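Local coordinates for peptidoglycan recognition protein 3 (PDB 4Z8I) that probably cleaves the amide bond between N-acetylmuramic acid and L-alanine in bacterial peptidoglycan as a zinc-dependent amidase, joined to a chitin-binding domain, at residues 149-152 / 153-157; 171-174 / 175-178; 216-219 / 220-223. All coordinates share one frame; numbering follows the deposited sequence.

Contact 1. Residues 149-152 / 153-157; sequences AHAL and NVNTE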
loop_
_atom_site.group_PDB
_atom_site.type_symbol
_atom_site.label_atom_id
_atom_site.label_comp_id
_atom_site.label_asym_id
_atom_site.label_seq_id
_atom_site.Cartn_x
_atom_site.Cartn_y
_atom_site.Cartn_z
ATOM N N ALA A 149 -14.202 8.675 1.733
ATOM C CA ALA A 149 -15.297 8.584 2.687
ATOM C C ALA A 149 -15.191 7.264 3.438
ATOM O O ALA A 149 -16.015 6.365 3.259
ATOM C CB ALA A 149 -16.631 8.691 1.974
ATOM N N HIS A 150 -14.167 7.157 4.282
ATOM C CA HIS A 150 -13.865 5.913 4.984
ATOM C C HIS A 150 -13.761 6.099 6.497
ATOM O O HIS A 150 -13.933 5.145 7.256
ATOM C CB HIS A 150 -12.568 5.306 4.442
ATOM C CG HIS A 150 -11.380 6.213 4.556
ATOM N ND1 HIS A 150 -10.601 6.283 5.691
ATOM C CD2 HIS A 150 -10.839 7.089 3.676
ATOM C CE1 HIS A 150 -9.631 7.160 5.505
ATOM N NE2 HIS A 150 -9.753 7.664 4.290
ATOM N N ALA A 151 -13.474 7.322 6.931
ATOM C CA ALA A 151 -13.357 7.625 8.355
ATOM C C ALA A 151 -13.625 9.102 8.620
ATOM O O ALA A 151 -12.777 9.957 8.345
ATOM C CB ALA A 151 -11.985 7.233 8.869
ATOM N N LEU A 152 -14.799 9.383 9.179
ATOM C CA LEU A 152 -15.330 10.741 9.305
ATOM C C LEU A 152 -14.377 11.748 9.952
ATOM O O LEU A 152 -14.223 12.868 9.462
ATOM C CB LEU A 152 -16.650 10.714 10.082
ATOM C CG LEU A 152 -17.625 11.866 9.816
ATOM C CD1 LEU A 152 -18.495 11.560 8.604
ATOM C CD2 LEU A 152 -18.481 12.171 11.041
ATOM N N ASN A 153 -13.745 11.350 11.050
ATOM C CA ASN A 153 -12.857 12.248 11.784
ATOM C C ASN A 153 -11.592 12.649 11.021
ATOM O O ASN A 153 -10.914 13.603 11.404
ATOM C CB ASN A 153 -12.459 11.622 13.129
ATOM C CG ASN A 153 -13.574 11.680 14.161
ATOM O OD1 ASN A 153 -14.387 12.603 14.164
ATOM N ND2 ASN A 153 -13.609 10.692 15.050
ATOM N N VAL A 154 -11.279 11.935 9.941
ATOM C CA VAL A 154 -9.947 12.023 9.348
ATOM C C VAL A 154 -9.927 11.939 7.809
ATOM O O VAL A 154 -8.858 11.899 7.189
ATOM C CB VAL A 154 -9.013 10.951 9.986
ATOM C CG1 VAL A 154 -9.252 9.583 9.367
ATOM C CG2 VAL A 154 -7.560 11.354 9.871
ATOM N N ASN A 155 -11.108 11.944 7.196
ATOM C CA ASN A 155 -11.225 11.869 5.737
ATOM C C ASN A 155 -10.425 12.930 4.976
ATOM O O ASN A 155 -9.868 12.657 3.916
ATOM C CB ASN A 155 -12.694 11.937 5.307
ATOM C CG ASN A 155 -13.419 10.622 5.484
ATOM O OD1 ASN A 155 -12.800 9.559 5.525
ATOM N ND2 ASN A 155 -14.742 10.685 5.580
ATOM N N THR A 156 -10.373 14.140 5.521
ATOM C CA THR A 156 -9.666 15.240 4.872
ATOM C C THR A 156 -8.159 15.189 5.103
ATOM O O THR A 156 -7.406 15.923 4.467
ATOM C CB THR A 156 -10.185 16.609 5.358
ATOM O OG1 THR A 156 -9.880 16.773 6.749
ATOM C CG2 THR A 156 -11.688 16.709 5.158
ATOM N N GLU A 157 -7.718 14.327 6.011
ATOM C CA GLU A 157 -6.307 14.292 6.379
ATOM C C GLU A 157 -5.654 12.952 6.082
ATOM O O GLU A 157 -4.537 12.695 6.530
ATOM C CB GLU A 157 -6.133 14.604 7.869
ATOM C CG GLU A 157 -6.193 16.075 8.233
ATOM C CD GLU A 157 -5.840 16.319 9.691
ATOM O OE1 GLU A 157 -4.886 17.082 9.954
ATOM O OE2 GLU A 157 -6.516 15.744 10.572
HETATM O O HOH W 1 -9.635 10.438 2.574
HETATM O O HOH W 2 -12.622 14.809 7.842
#
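The imidazole of H150 carries the carboxamide oxygen of N155 on one face: OD1 of N155 sits 3.6 Å above the plane of the H150 ring, over its centre, with the amide and ring planes 68° apart. The ring nitrogens have other partners. ND1 of H150 bonds to NE2 of H93, a zinc ligand whose ring stands steeply against this one, while NE2 of H150 meets a water that donates to the N155 carbonyl oxygen. With CG between the backbone N and the carbonyl carbon (chi1 58°), the H150 ring is set against the N155 amide oxygen.

The same OD1 does the main polar work. It accepts the backbone N of A151 at 2.7 Å and the backbone N of H150 at 3.0 Å, the two donors approaching from opposite faces of the amide plane. Asparagine suits this place: its amide oxygen is a strong acceptor on a side chain short enough to gather two successive N-H groups of the preceding chain. From A151 to V154 the chain turns back. N of V154 donates to O of A151 at 3.0 Å, and L152 and N153 have the backbone angles of the corners of a type I turn. Beside the turn, CB of A151 packs on CG1 of V154 at 3.6 Å, both small enough to fit against V205 of helix 202-205. ND2 of N153 bonds to the carbonyl of V205.

With two donors gripping one oxygen, the N155 amide probably has little freedom to turn, which would help the loop before strand 158-163 keep its bend. H150, its side chain about 6 Å from the zinc ion, is through its ND1 bond a second-shell residue that probably helps to orient H93.

Contact 2. Residues 171-174 / 175-178; sequences KPTA and SAIA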
loop_
_atom_site.group_PDB
_atom_site.type_symbol
_atom_site.label_atom_id
_atom_site.label_comp_id
_atom_site.label_asym_id
_atom_site.label_seq_id
_atom_site.Cartn_x
_atom_site.Cartn_y
_atom_site.Cartn_z
ATOM N N LYS A 171 -5.661 -13.372 8.904
ATOM C CA LYS A 171 -4.778 -12.314 8.430
ATOM C C LYS A 171 -4.726 -12.399 6.913
ATOM O O LYS A 171 -4.823 -13.489 6.352
ATOM C CB LYS A 171 -3.374 -12.454 9.028
ATOM C CG LYS A 171 -3.340 -12.319 10.543
ATOM C CD LYS A 171 -1.946 -12.520 11.119
ATOM C CE LYS A 171 -1.011 -11.383 10.745
ATOM N NZ LYS A 171 0.333 -11.543 11.374
ATOM N N PRO A 172 -4.595 -11.249 6.239
ATOM C CA PRO A 172 -4.485 -11.250 4.776
ATOM C C PRO A 172 -3.243 -12.011 4.323
ATOM O O PRO A 172 -2.371 -12.300 5.142
ATOM C CB PRO A 172 -4.337 -9.763 4.438
ATOM C CG PRO A 172 -4.931 -9.041 5.607
ATOM C CD PRO A 172 -4.606 -9.885 6.797
ATOM N N THR A 173 -3.168 -12.338 3.038
ATOM C CA THR A 173 -1.987 -13.003 2.500
ATOM C C THR A 173 -0.788 -12.063 2.594
ATOM O O THR A 173 -0.947 -10.843 2.597
ATOM C CB THR A 173 -2.202 -13.439 1.037
ATOM O OG1 THR A 173 -2.443 -12.287 0.219
ATOM C CG2 THR A 173 -3.392 -14.377 0.935
ATOM N N ALA A 174 0.411 -12.631 2.682
ATOM C CA ALA A 174 1.623 -11.827 2.787
ATOM C C ALA A 174 1.748 -10.883 1.599
ATOM O O ALA A 174 2.283 -9.780 1.724
ATOM C CB ALA A 174 2.845 -12.721 2.890
ATOM N N SER A 175 1.239 -11.317 0.450
ATOM C CA SER A 175 1.264 -10.491 -0.756
ATOM C C SER A 175 0.382 -9.252 -0.611
ATOM O O SER A 175 0.705 -8.188 -1.136
ATOM C CB SER A 175 0.842 -11.306 -1.980
ATOM O OG SER A 175 -0.465 -11.822 -1.825
ATOM N N ALA A 176 -0.730 -9.395 0.104
ATOM C CA ALA A 176 -1.622 -8.266 0.354
ATOM C C ALA A 176 -0.943 -7.225 1.243
ATOM O O ALA A 176 -0.969 -6.025 0.948
ATOM C CB ALA A 176 -2.920 -8.748 0.980
ATOM N N ILE A 177 -0.332 -7.700 2.326
ATOM C CA ILE A 177 0.420 -6.851 3.243
ATOM C C ILE A 177 1.542 -6.119 2.510
ATOM O O ILE A 177 1.695 -4.898 2.630
ATOM C CB ILE A 177 1.050 -7.685 4.373
ATOM C CG1 ILE A 177 0.024 -8.653 4.975
ATOM C CG2 ILE A 177 1.653 -6.780 5.434
ATOM C CD1 ILE A 177 -1.159 -7.976 5.627
ATOM N N ALA A 178 2.325 -6.882 1.752
ATOM C CA ALA A 178 3.422 -6.331 0.966
ATOM C C ALA A 178 2.931 -5.269 -0.006
ATOM O O ALA A 178 3.564 -4.223 -0.174
ATOM C CB ALA A 178 4.134 -7.438 0.219
#
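S175 and T173 join hydroxyl to hydroxyl: OG of S175 donates to OG1 of T173 at 2.9 Å. That oxygen also accepts, weakly and at 3.4 Å, from the backbone N of A176, and it is further bonded to the carbonyl of N134 in a neighbouring loop. A threonine hydroxyl can accept and donate at once, which suits a position where a helix N-H and a serine hydroxyl offer protons and a carbonyl can take one. OG1 lies between the backbone N and the carbonyl carbon of its own residue (chi1 62°), and from there it leans over the first turn of the helix.

The backbone carbonyl of T173 starts the helical ladder. It takes N of I177 at 3.2 Å, nearly along the C=O axis, with a weaker bond from N of A176 beside it. One step on, N of A178 donates to O of A174 at 2.9 Å in a nearly straight bond. With an alanine in place of T173, the A176 N-H would probably lose its side-chain cap, and the S175 hydroxyl and the N134 carbonyl a partner.

Beyond these polar bonds comes apolar packing. CB of P172 touches CD1 of I177 at 3.8 Å, the two side chains crossing at about a right angle, and it meets CB of A176 at 3.9 Å. Proline is a rigid, apolar residue with no N-H to satisfy, well fitted to this buried corner, where F163 of strand 158-163, F167 and L215 also close in.

T173 is thus the N-cap of helix 174-190. The contact of P172, just before the cap, with I177, the fourth residue after it, is a hydrophobic staple, a familiar companion of helix N-caps.

Contact 3. Residues 216-219 / 220-223; sequences YDDI and KSWG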
loop_
_atom_site.group_PDB
_atom_site.type_symbol
_atom_site.label_atom_id
_atom_site.label_comp_id
_atom_site.label_asym_id
_atom_site.label_seq_id
_atom_site.Cartn_x
_atom_site.Cartn_y
_atom_site.Cartn_z
ATOM N N TYR A 216 -5.261 -5.728 12.617
ATOM C CA TYR A 216 -4.922 -4.615 13.498
ATOM C C TYR A 216 -3.688 -4.944 14.328
ATOM O O TYR A 216 -2.883 -4.064 14.622
ATOM C CB TYR A 216 -6.098 -4.269 14.414
ATOM C CG TYR A 216 -5.838 -3.108 15.345
ATOM C CD1 TYR A 216 -5.835 -1.802 14.873
ATOM C CD2 TYR A 216 -5.609 -3.317 16.697
ATOM C CE1 TYR A 216 -5.601 -0.739 15.719
ATOM C CE2 TYR A 216 -5.375 -2.259 17.552
ATOM C CZ TYR A 216 -5.375 -0.974 17.058
ATOM O OH TYR A 216 -5.143 0.080 17.908
ATOM N N ASP A 217 -3.547 -6.212 14.706
ATOM C CA ASP A 217 -2.359 -6.660 15.420
ATOM C C ASP A 217 -1.139 -6.580 14.508
ATOM O O ASP A 217 -0.064 -6.161 14.936
ATOM C CB ASP A 217 -2.530 -8.090 15.943
ATOM C CG ASP A 217 -3.376 -8.159 17.202
ATOM O OD1 ASP A 217 -3.544 -7.118 17.873
ATOM O OD2 ASP A 217 -3.864 -9.263 17.527
ATOM N N ASP A 218 -1.311 -6.977 13.249
ATOM C CA ASP A 218 -0.196 -6.969 12.305
ATOM C C ASP A 218 0.302 -5.553 12.009
ATOM O O ASP A 218 1.509 -5.320 11.950
ATOM C CB ASP A 218 -0.568 -7.694 11.008
ATOM C CG ASP A 218 0.615 -7.858 10.066
ATOM O OD1 ASP A 218 1.409 -8.804 10.258
ATOM O OD2 ASP A 218 0.749 -7.048 9.125
ATOM N N ILE A 219 -0.620 -4.605 11.844
ATOM C CA ILE A 219 -0.226 -3.236 11.493
ATOM C C ILE A 219 0.521 -2.482 12.599
ATOM O O ILE A 219 1.073 -1.408 12.352
ATOM C CB ILE A 219 -1.414 -2.381 10.993
ATOM C CG1 ILE A 219 -2.421 -2.136 12.116
ATOM C CG2 ILE A 219 -2.074 -3.028 9.786
ATOM C CD1 ILE A 219 -3.550 -1.215 11.712
ATOM N N LYS A 220 0.542 -3.034 13.808
ATOM C CA LYS A 220 1.323 -2.443 14.891
ATOM C C LYS A 220 2.804 -2.600 14.577
ATOM O O LYS A 220 3.620 -1.737 14.904
ATOM C CB LYS A 220 1.025 -3.138 16.216
ATOM C CG LYS A 220 -0.443 -3.361 16.500
ATOM C CD LYS A 220 -1.095 -2.144 17.116
ATOM C CE LYS A 220 -1.754 -2.517 18.431
ATOM N NZ LYS A 220 -2.396 -3.859 18.346
ATOM N N SER A 221 3.138 -3.717 13.939
ATOM C CA SER A 221 4.515 -4.027 13.576
ATOM C C SER A 221 4.974 -3.243 12.349
ATOM O O SER A 221 6.163 -3.227 12.030
ATOM C CB SER A 221 4.669 -5.527 13.320
ATOM O OG SER A 221 3.898 -5.931 12.203
ATOM N N TRP A 222 4.034 -2.605 11.655
ATOM C CA TRP A 222 4.387 -1.775 10.508
ATOM C C TRP A 222 5.067 -0.523 11.028
ATOM O O TRP A 222 4.857 -0.125 12.173
ATOM C CB TRP A 222 3.158 -1.377 9.681
ATOM C CG TRP A 222 2.363 -2.516 9.099
ATOM C CD1 TRP A 222 2.412 -3.831 9.465
ATOM C CD2 TRP A 222 1.393 -2.432 8.045
ATOM N NE1 TRP A 222 1.530 -4.567 8.709
ATOM C CE2 TRP A 222 0.894 -3.732 7.829
ATOM C CE3 TRP A 222 0.899 -1.383 7.265
ATOM C CZ2 TRP A 222 -0.075 -4.010 6.864
ATOM C CZ3 TRP A 222 -0.064 -1.662 6.307
ATOM C CH2 TRP A 222 -0.540 -2.963 6.116
ATOM N N GLY A 223 5.886 0.097 10.188
ATOM C CA GLY A 223 6.544 1.329 10.567
ATOM C C GLY A 223 5.568 2.482 10.685
ATOM O O GLY A 223 4.592 2.559 9.936
HETATM O O HOH W 3 4.215 -7.773 9.514
#
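This is a local contact at the C-terminal end of helix 213-218, where D218 and I219 hold the indole of W222 as the chain turns away. NE1 of W222 donates to OD2 of D218 at 2.6 Å in a fairly straight bond (164°); the oxygen lies in the ring plane at the indole edge, while the carboxylate is turned 84° to that plane. With CG anti to the backbone N (chi1 -173°), the D218 carboxylate extends to the indole N-H; its other oxygen, OD1, pairs with NZ of K171.

I219 covers one face of the indole. Its CA makes a CH-pi contact at 3.5 Å from the centroid of the five-membered ring, and CG2 lies 3.6 Å from CE2 of W222. The bend is a type I beta turn from D218 to S221, closed by N of S221 bonding to O of D218 at 3.0 Å. It brings a tryptophan, able to pack broadly and yet donate one N-H, back against helix 174-190, where it meets I184 and makes a cation-pi contact with K181.

On the outer side, the K220 chain bends back beside the Y216 ring. NZ of K220 ends 3.5 Å from OD1 of D217 in a long salt bridge, while the Y216 hydroxyl turns to D204.

In the fold
Contact 1 stands apart: its centre is about 20 Å from that of contact 3 and about 24 Å from that of contact 2. It bends a loop beside the zinc site, and its chemistry is mainly polar, one amide oxygen gathering backbone N-H groups. Contacts 2 and 3 lie at opposite kinds of helix terminus, the start of helix 174-190 and the end of helix 213-218, and they touch. NZ of K171 forms a salt bridge with OD1 of D218 at 3.1 Å, and CG2 of I177 packs on CZ2 of W222. All three are partly buried; contacts 2 and 3 pair apolar packing of buried residues (P172, A176; I219, W222) with polar bonds, which in contact 3 include charged groups and a buried indole N-H.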